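Local coordinates for protein putative eukaryotic translation initiation factor eIF-4E (Leishmania major, PDB 5WB5) that probably binds the 7-methylguanosine cap, including the cap 4 form, at the 5' end of messenger RNA and so takes part in translation initiation, at residues 99-104 / 208-213; 166-171 / 179-184. All coordinates share one frame; numbering follows the deposited sequence.

Interaction 1: residues 99-104 / 208-213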
loop_
_atom_site.group_PDB
_atom_site.type_symbol
_atom_site.label_atom_id
_atom_site.label_comp_id
_atom_site.label_asym_id
_atom_site.label_seq_id
_atom_site.Cartn_x
_atom_site.Cartn_y
_atom_site.Cartn_z
ATOM N N LEU A 99 -6.550 -9.001 -6.706
ATOM C CA LEU A 99 -6.192 -8.763 -8.099
ATOM C C LEU A 99 -4.757 -8.250 -8.136
ATOM O O LEU A 99 -4.470 -7.179 -7.598
ATOM C CB LEU A 99 -7.140 -7.750 -8.742
ATOM C CG LEU A 99 -6.841 -7.302 -10.179
ATOM C CD1 LEU A 99 -7.277 -8.357 -11.191
ATOM C CD2 LEU A 99 -7.512 -5.975 -10.467
ATOM N N TRP A 100 -3.861 -9.008 -8.765
ATOM C CA TRP A 100 -2.442 -8.697 -8.716
ATOM C C TRP A 100 -1.839 -8.681 -10.113
ATOM O O TRP A 100 -2.416 -9.185 -11.081
ATOM C CB TRP A 100 -1.679 -9.690 -7.822
ATOM C CG TRP A 100 -1.848 -11.134 -8.189
ATOM C CD1 TRP A 100 -2.834 -11.979 -7.767
ATOM C CD2 TRP A 100 -0.992 -11.911 -9.036
ATOM N NE1 TRP A 100 -2.649 -13.231 -8.304
ATOM C CE2 TRP A 100 -1.523 -13.215 -9.085
ATOM C CE3 TRP A 100 0.172 -11.629 -9.759
ATOM C CZ2 TRP A 100 -0.934 -14.234 -9.833
ATOM C CZ3 TRP A 100 0.754 -12.643 -10.500
ATOM C CH2 TRP A 100 0.202 -13.927 -10.530
ATOM N N VAL A 101 -0.662 -8.062 -10.191
ATOM C CA VAL A 101 0.099 -7.914 -11.423
ATOM C C VAL A 101 1.583 -8.029 -11.099
ATOM O O VAL A 101 2.027 -7.684 -9.998
ATOM C CB VAL A 101 -0.185 -6.566 -12.125
ATOM C CG1 VAL A 101 -1.655 -6.451 -12.498
ATOM C CG2 VAL A 101 0.228 -5.400 -11.237
ATOM N N ASN A 102 2.354 -8.506 -12.076
ATOM C CA ASN A 102 3.801 -8.667 -11.950
ATOM C C ASN A 102 4.478 -7.569 -12.764
ATOM O O ASN A 102 4.509 -7.628 -13.997
ATOM C CB ASN A 102 4.251 -10.048 -12.422
ATOM C CG ASN A 102 3.668 -11.172 -11.589
ATOM O OD1 ASN A 102 3.195 -10.953 -10.475
ATOM N ND2 ASN A 102 3.706 -12.386 -12.124
ATOM N N LEU A 103 5.011 -6.568 -12.075
ATOM C CA LEU A 103 5.856 -5.560 -12.689
ATOM C C LEU A 103 7.299 -6.056 -12.715
ATOM O O LEU A 103 7.650 -7.054 -12.083
ATOM C CB LEU A 103 5.756 -4.246 -11.918
ATOM C CG LEU A 103 4.350 -3.871 -11.438
ATOM C CD1 LEU A 103 4.407 -2.680 -10.498
ATOM C CD2 LEU A 103 3.436 -3.589 -12.626
ATOM N N ASP A 104 8.149 -5.331 -13.435
ATOM C CA ASP A 104 9.547 -5.703 -13.580
ATOM C C ASP A 104 10.438 -4.625 -12.976
ATOM O O ASP A 104 10.002 -3.500 -12.718
ATOM C CB ASP A 104 9.902 -5.931 -15.054
ATOM C CG ASP A 104 9.022 -6.984 -15.706
ATOM O OD1 ASP A 104 8.662 -7.970 -15.025
ATOM O OD2 ASP A 104 8.680 -6.821 -16.896
ATOM N N ALA A 208 3.061 -6.981 -16.930
ATOM C CA ALA A 208 3.460 -8.232 -17.568
ATOM C C ALA A 208 2.473 -9.352 -17.246
ATOM O O ALA A 208 2.409 -10.357 -17.956
ATOM C CB ALA A 208 4.859 -8.625 -17.131
ATOM N N SER A 209 1.712 -9.174 -16.170
ATOM C CA SER A 209 0.722 -10.156 -15.757
ATOM C C SER A 209 -0.407 -9.445 -15.025
ATOM O O SER A 209 -0.194 -8.420 -14.370
ATOM C CB SER A 209 1.343 -11.235 -14.858
ATOM O OG SER A 209 0.348 -12.048 -14.260
ATOM N N MET A 210 -1.614 -9.991 -15.159
ATOM C CA MET A 210 -2.763 -9.527 -14.386
ATOM C C MET A 210 -3.648 -10.727 -14.095
ATOM O O MET A 210 -4.089 -11.414 -15.021
ATOM C CB MET A 210 -3.546 -8.445 -15.134
ATOM C CG MET A 210 -4.781 -7.958 -14.383
ATOM S SD MET A 210 -5.419 -6.383 -14.989
ATOM C CE MET A 210 -4.269 -5.235 -14.239
ATOM N N VAL A 211 -3.902 -10.974 -12.815
ATOM C CA VAL A 211 -4.574 -12.191 -12.377
ATOM C C VAL A 211 -5.420 -11.866 -11.157
ATOM O O VAL A 211 -4.940 -11.238 -10.211
ATOM C CB VAL A 211 -3.557 -13.304 -12.042
ATOM C CG1 VAL A 211 -4.264 -14.559 -11.543
ATOM C CG2 VAL A 211 -2.679 -13.623 -13.247
ATOM N N PHE A 212 -6.677 -12.298 -11.173
ATOM C CA PHE A 212 -7.510 -12.281 -9.979
ATOM C C PHE A 212 -7.504 -13.665 -9.346
ATOM O O PHE A 212 -7.500 -14.679 -10.049
ATOM C CB PHE A 212 -8.946 -11.865 -10.294
ATOM C CG PHE A 212 -9.808 -11.727 -9.069
ATOM C CD1 PHE A 212 -9.703 -10.609 -8.257
ATOM C CD2 PHE A 212 -10.710 -12.718 -8.722
ATOM C CE1 PHE A 212 -10.486 -10.478 -7.126
ATOM C CE2 PHE A 212 -11.500 -12.591 -7.589
ATOM C CZ PHE A 212 -11.386 -11.469 -6.791
ATOM N N THR A 213 -7.506 -13.702 -8.015
ATOM C CA THR A 213 -7.426 -14.960 -7.284
ATOM C C THR A 213 -8.306 -14.872 -6.048
ATOM O O THR A 213 -8.080 -14.018 -5.187
ATOM C CB THR A 213 -5.980 -15.272 -6.887
ATOM O OG1 THR A 213 -5.147 -15.249 -8.052
ATOM C CG2 THR A 213 -5.889 -16.638 -6.227
#
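The indole of Trp100 has Val211 over one face and Thr213 at its edge, in an antiparallel pairing of strands 97-104 and 210-214 at the margin of the curved eIF4E sheet. Val211 CB stands 3.9 Å from the centroid of the Trp100 six-membered ring, 28° off the normal, a CH-pi contact offset toward the rim, and both branches of the valine reach the benzo half. Near the ring plane, Trp100 NE1 donates to Thr213 OG1 at 3.2 Å, a bond that probably limits the ring's rotation. CG of Trp100 lies between its own backbone N and carbonyl carbon (chi1 55°), which lays the indole alongside strand 210-214, with Val211 over its face. The flat ring of Phe212 meets Leu99 at its edge, CB of Leu99 lying in the ring plane 3.9 Å from Phe212 CD1.

Strand 210-214 is the outermost strand on this side of the sheet within the chain. Trp100 and Val211 form a hydrogen-bonded pair, the bond from Trp100 N to Val211 O (2.9 Å) being nearly straight at 174° and the return bond running from Val211 N to Trp100 O. Toward Asn102 the ladder weakens: the bond from Asn102 N to Ser209 O is weak. The two faces of the pairing differ in company. Leu99, Val101, Met210 and Phe212 share one side, on which helix 188-200 packs against Leu99, Met210 and Phe212; Trp100 and Val211 lie on the other, where Arg177 makes a cation-pi contact with the indole. On the helix side Val101 and Met210 run side by side, and a bend at chi3 of Met210 brings its terminal CE to CG1 of Val101.

Interaction 2: residues 166-171 / 179-184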
loop_
_atom_site.group_PDB
_atom_site.type_symbol
_atom_site.label_atom_id
_atom_site.label_comp_id
_atom_site.label_asym_id
_atom_site.label_seq_id
_atom_site.Cartn_x
_atom_site.Cartn_y
_atom_site.Cartn_z
ATOM N N GLY A 166 -7.474 -3.639 1.059
ATOM C CA GLY A 166 -6.079 -3.263 1.195
ATOM C C GLY A 166 -5.304 -3.484 -0.084
ATOM O O GLY A 166 -5.863 -3.837 -1.122
ATOM N N ILE A 167 -3.992 -3.260 0.012
ATOM C CA ILE A 167 -3.066 -3.470 -1.093
ATOM C C ILE A 167 -1.749 -3.992 -0.536
ATOM O O ILE A 167 -1.426 -3.814 0.641
ATOM C CB ILE A 167 -2.810 -2.190 -1.925
ATOM C CG1 ILE A 167 -2.258 -1.073 -1.041
ATOM C CG2 ILE A 167 -4.087 -1.745 -2.622
ATOM C CD1 ILE A 167 -1.791 0.141 -1.815
ATOM N N VAL A 168 -0.981 -4.634 -1.409
ATOM C CA VAL A 168 0.278 -5.270 -1.034
ATOM C C VAL A 168 1.263 -5.100 -2.181
ATOM O O VAL A 168 0.958 -5.435 -3.328
ATOM C CB VAL A 168 0.100 -6.769 -0.702
ATOM C CG1 VAL A 168 1.429 -7.393 -0.280
ATOM C CG2 VAL A 168 -0.946 -6.971 0.387
ATOM N N MET A 169 2.441 -4.575 -1.867
ATOM C CA MET A 169 3.574 -4.576 -2.781
ATOM C C MET A 169 4.566 -5.615 -2.278
ATOM O O MET A 169 4.863 -5.659 -1.080
ATOM C CB MET A 169 4.226 -3.192 -2.861
ATOM C CG MET A 169 5.505 -3.159 -3.677
ATOM S SD MET A 169 5.245 -3.722 -5.371
ATOM C CE MET A 169 4.616 -2.234 -6.133
ATOM N N SER A 170 5.062 -6.455 -3.182
ATOM C CA SER A 170 5.927 -7.575 -2.817
ATOM C C SER A 170 7.154 -7.562 -3.718
ATOM O O SER A 170 7.051 -7.834 -4.918
ATOM C CB SER A 170 5.176 -8.902 -2.937
ATOM O OG SER A 170 5.903 -9.961 -2.340
ATOM N N LYS A 171 8.307 -7.237 -3.140
ATOM C CA LYS A 171 9.567 -7.254 -3.866
ATOM C C LYS A 171 10.043 -8.698 -3.987
ATOM O O LYS A 171 10.317 -9.351 -2.975
ATOM C CB LYS A 171 10.596 -6.399 -3.131
ATOM C CG LYS A 171 11.823 -6.030 -3.941
ATOM C CD LYS A 171 11.586 -4.795 -4.780
ATOM C CE LYS A 171 12.866 -4.332 -5.454
ATOM N NZ LYS A 171 13.851 -3.802 -4.472
ATOM N N ALA A 179 -0.713 -5.975 -5.610
ATOM C CA ALA A 179 -1.943 -6.708 -5.352
ATOM C C ALA A 179 -2.937 -5.792 -4.657
ATOM O O ALA A 179 -2.568 -5.046 -3.750
ATOM C CB ALA A 179 -1.683 -7.954 -4.492
ATOM N N VAL A 180 -4.190 -5.854 -5.092
ATOM C CA VAL A 180 -5.296 -5.137 -4.471
ATOM C C VAL A 180 -6.226 -6.187 -3.881
ATOM O O VAL A 180 -6.859 -6.951 -4.620
ATOM C CB VAL A 180 -6.031 -4.241 -5.477
ATOM C CG1 VAL A 180 -7.160 -3.473 -4.797
ATOM C CG2 VAL A 180 -5.058 -3.285 -6.143
ATOM N N TRP A 181 -6.284 -6.246 -2.552
ATOM C CA TRP A 181 -7.129 -7.195 -1.842
ATOM C C TRP A 181 -8.509 -6.583 -1.644
ATOM O O TRP A 181 -8.646 -5.550 -0.968
ATOM C CB TRP A 181 -6.523 -7.571 -0.489
ATOM C CG TRP A 181 -5.287 -8.410 -0.565
ATOM C CD1 TRP A 181 -4.318 -8.367 -1.526
ATOM C CD2 TRP A 181 -4.888 -9.426 0.362
ATOM N NE1 TRP A 181 -3.337 -9.291 -1.252
ATOM C CE2 TRP A 181 -3.664 -9.955 -0.099
ATOM C CE3 TRP A 181 -5.445 -9.939 1.538
ATOM C CZ2 TRP A 181 -2.988 -10.970 0.574
ATOM C CZ3 TRP A 181 -4.772 -10.948 2.205
ATOM C CH2 TRP A 181 -3.556 -11.452 1.722
ATOM N N VAL A 182 -9.520 -7.237 -2.220
ATOM C CA VAL A 182 -10.914 -6.823 -2.110
ATOM C C VAL A 182 -11.616 -7.711 -1.090
ATOM O O VAL A 182 -10.976 -8.526 -0.415
ATOM C CB VAL A 182 -11.621 -6.886 -3.479
ATOM C CG1 VAL A 182 -10.893 -6.016 -4.489
ATOM C CG2 VAL A 182 -11.708 -8.323 -3.980
ATOM N N SER A 183 -12.939 -7.572 -0.982
ATOM C CA SER A 183 -13.725 -8.297 0.007
ATOM C C SER A 183 -14.741 -9.258 -0.593
ATOM O O SER A 183 -15.046 -10.273 0.037
ATOM C CB SER A 183 -14.474 -7.311 0.920
ATOM O OG SER A 183 -15.400 -6.534 0.183
ATOM N N ASP A 184 -15.268 -8.972 -1.780
ATOM C CA ASP A 184 -16.290 -9.801 -2.415
ATOM C C ASP A 184 -15.735 -10.321 -3.735
ATOM O O ASP A 184 -15.608 -9.563 -4.704
ATOM C CB ASP A 184 -17.579 -9.007 -2.633
ATOM C CG ASP A 184 -18.701 -9.855 -3.207
ATOM O OD1 ASP A 184 -19.194 -10.760 -2.500
ATOM O OD2 ASP A 184 -19.095 -9.613 -4.367
#
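Val168 lays its CG2 methyl over one face of the Trp181 indole, 4.1 Å from the centroid of the five-membered ring and 27° off its normal. This CH-pi contact is offset toward the rim, with the methyl nearest to NE1 of the ring. The branch sits there because CG2 of Val168 is anti to its own carbonyl carbon, beside the backbone N, while CG1 takes the position opposite that N (chi1 -179°). Ala179 CB lies at the edge of the same indole, in its plane. On the other face of the sheet, Ile167 CG2 lies 4.0 Å from Val180 CG2.

Backbone bonds set the register that brings these side chains together. Gly166 and Trp181 form a hydrogen-bonded pair: Gly166 N gives to Trp181 O in the carbonyl plane, and Trp181 N, standing well above the carbonyl plane of Gly166, gives to Gly166 O at 2.8 Å. Val168 N bonds to Ala179 O at 2.9 Å, whereas the return bond from Ala179 N to Val168 O is weak. Between the two pairs, Ile167 CA approaches Ala179 O at 3.1 Å in a CA-H...O contact.

Further out, Phe80 meets the Trp181 ring edge-to-face, and Thr165 OG1 hydrogen-bonds Trp181 O. Helix 133-147 packs on Ile167, and helix 188-200 on Val180. The whole is an antiparallel beta hairpin in the interior of the eIF4E sheet, with helices on the Ile167 and Val180 side, as in the family's alpha/beta fold.

In the fold
After strands 22-32, 47-54 and 75-81 the chain lays down strand 97-104, then runs through helix 133-147 into the hairpin of strands 164-171 and 175-182, whose two arms interaction 2 joins, closing a short loop. It goes on through helix 188-200 and returns as strand 210-214 to pair with 97-104, so interaction 1 closes a long loop that contains the short one; the two are nested and do not cross. They meet where strands 97-104 and 175-182 are neighbours: Leu99 O lies 2.8 Å from Val180 N, probably a hydrogen bond. A local hairpin and a distant return are thereby joined in one antiparallel sheet.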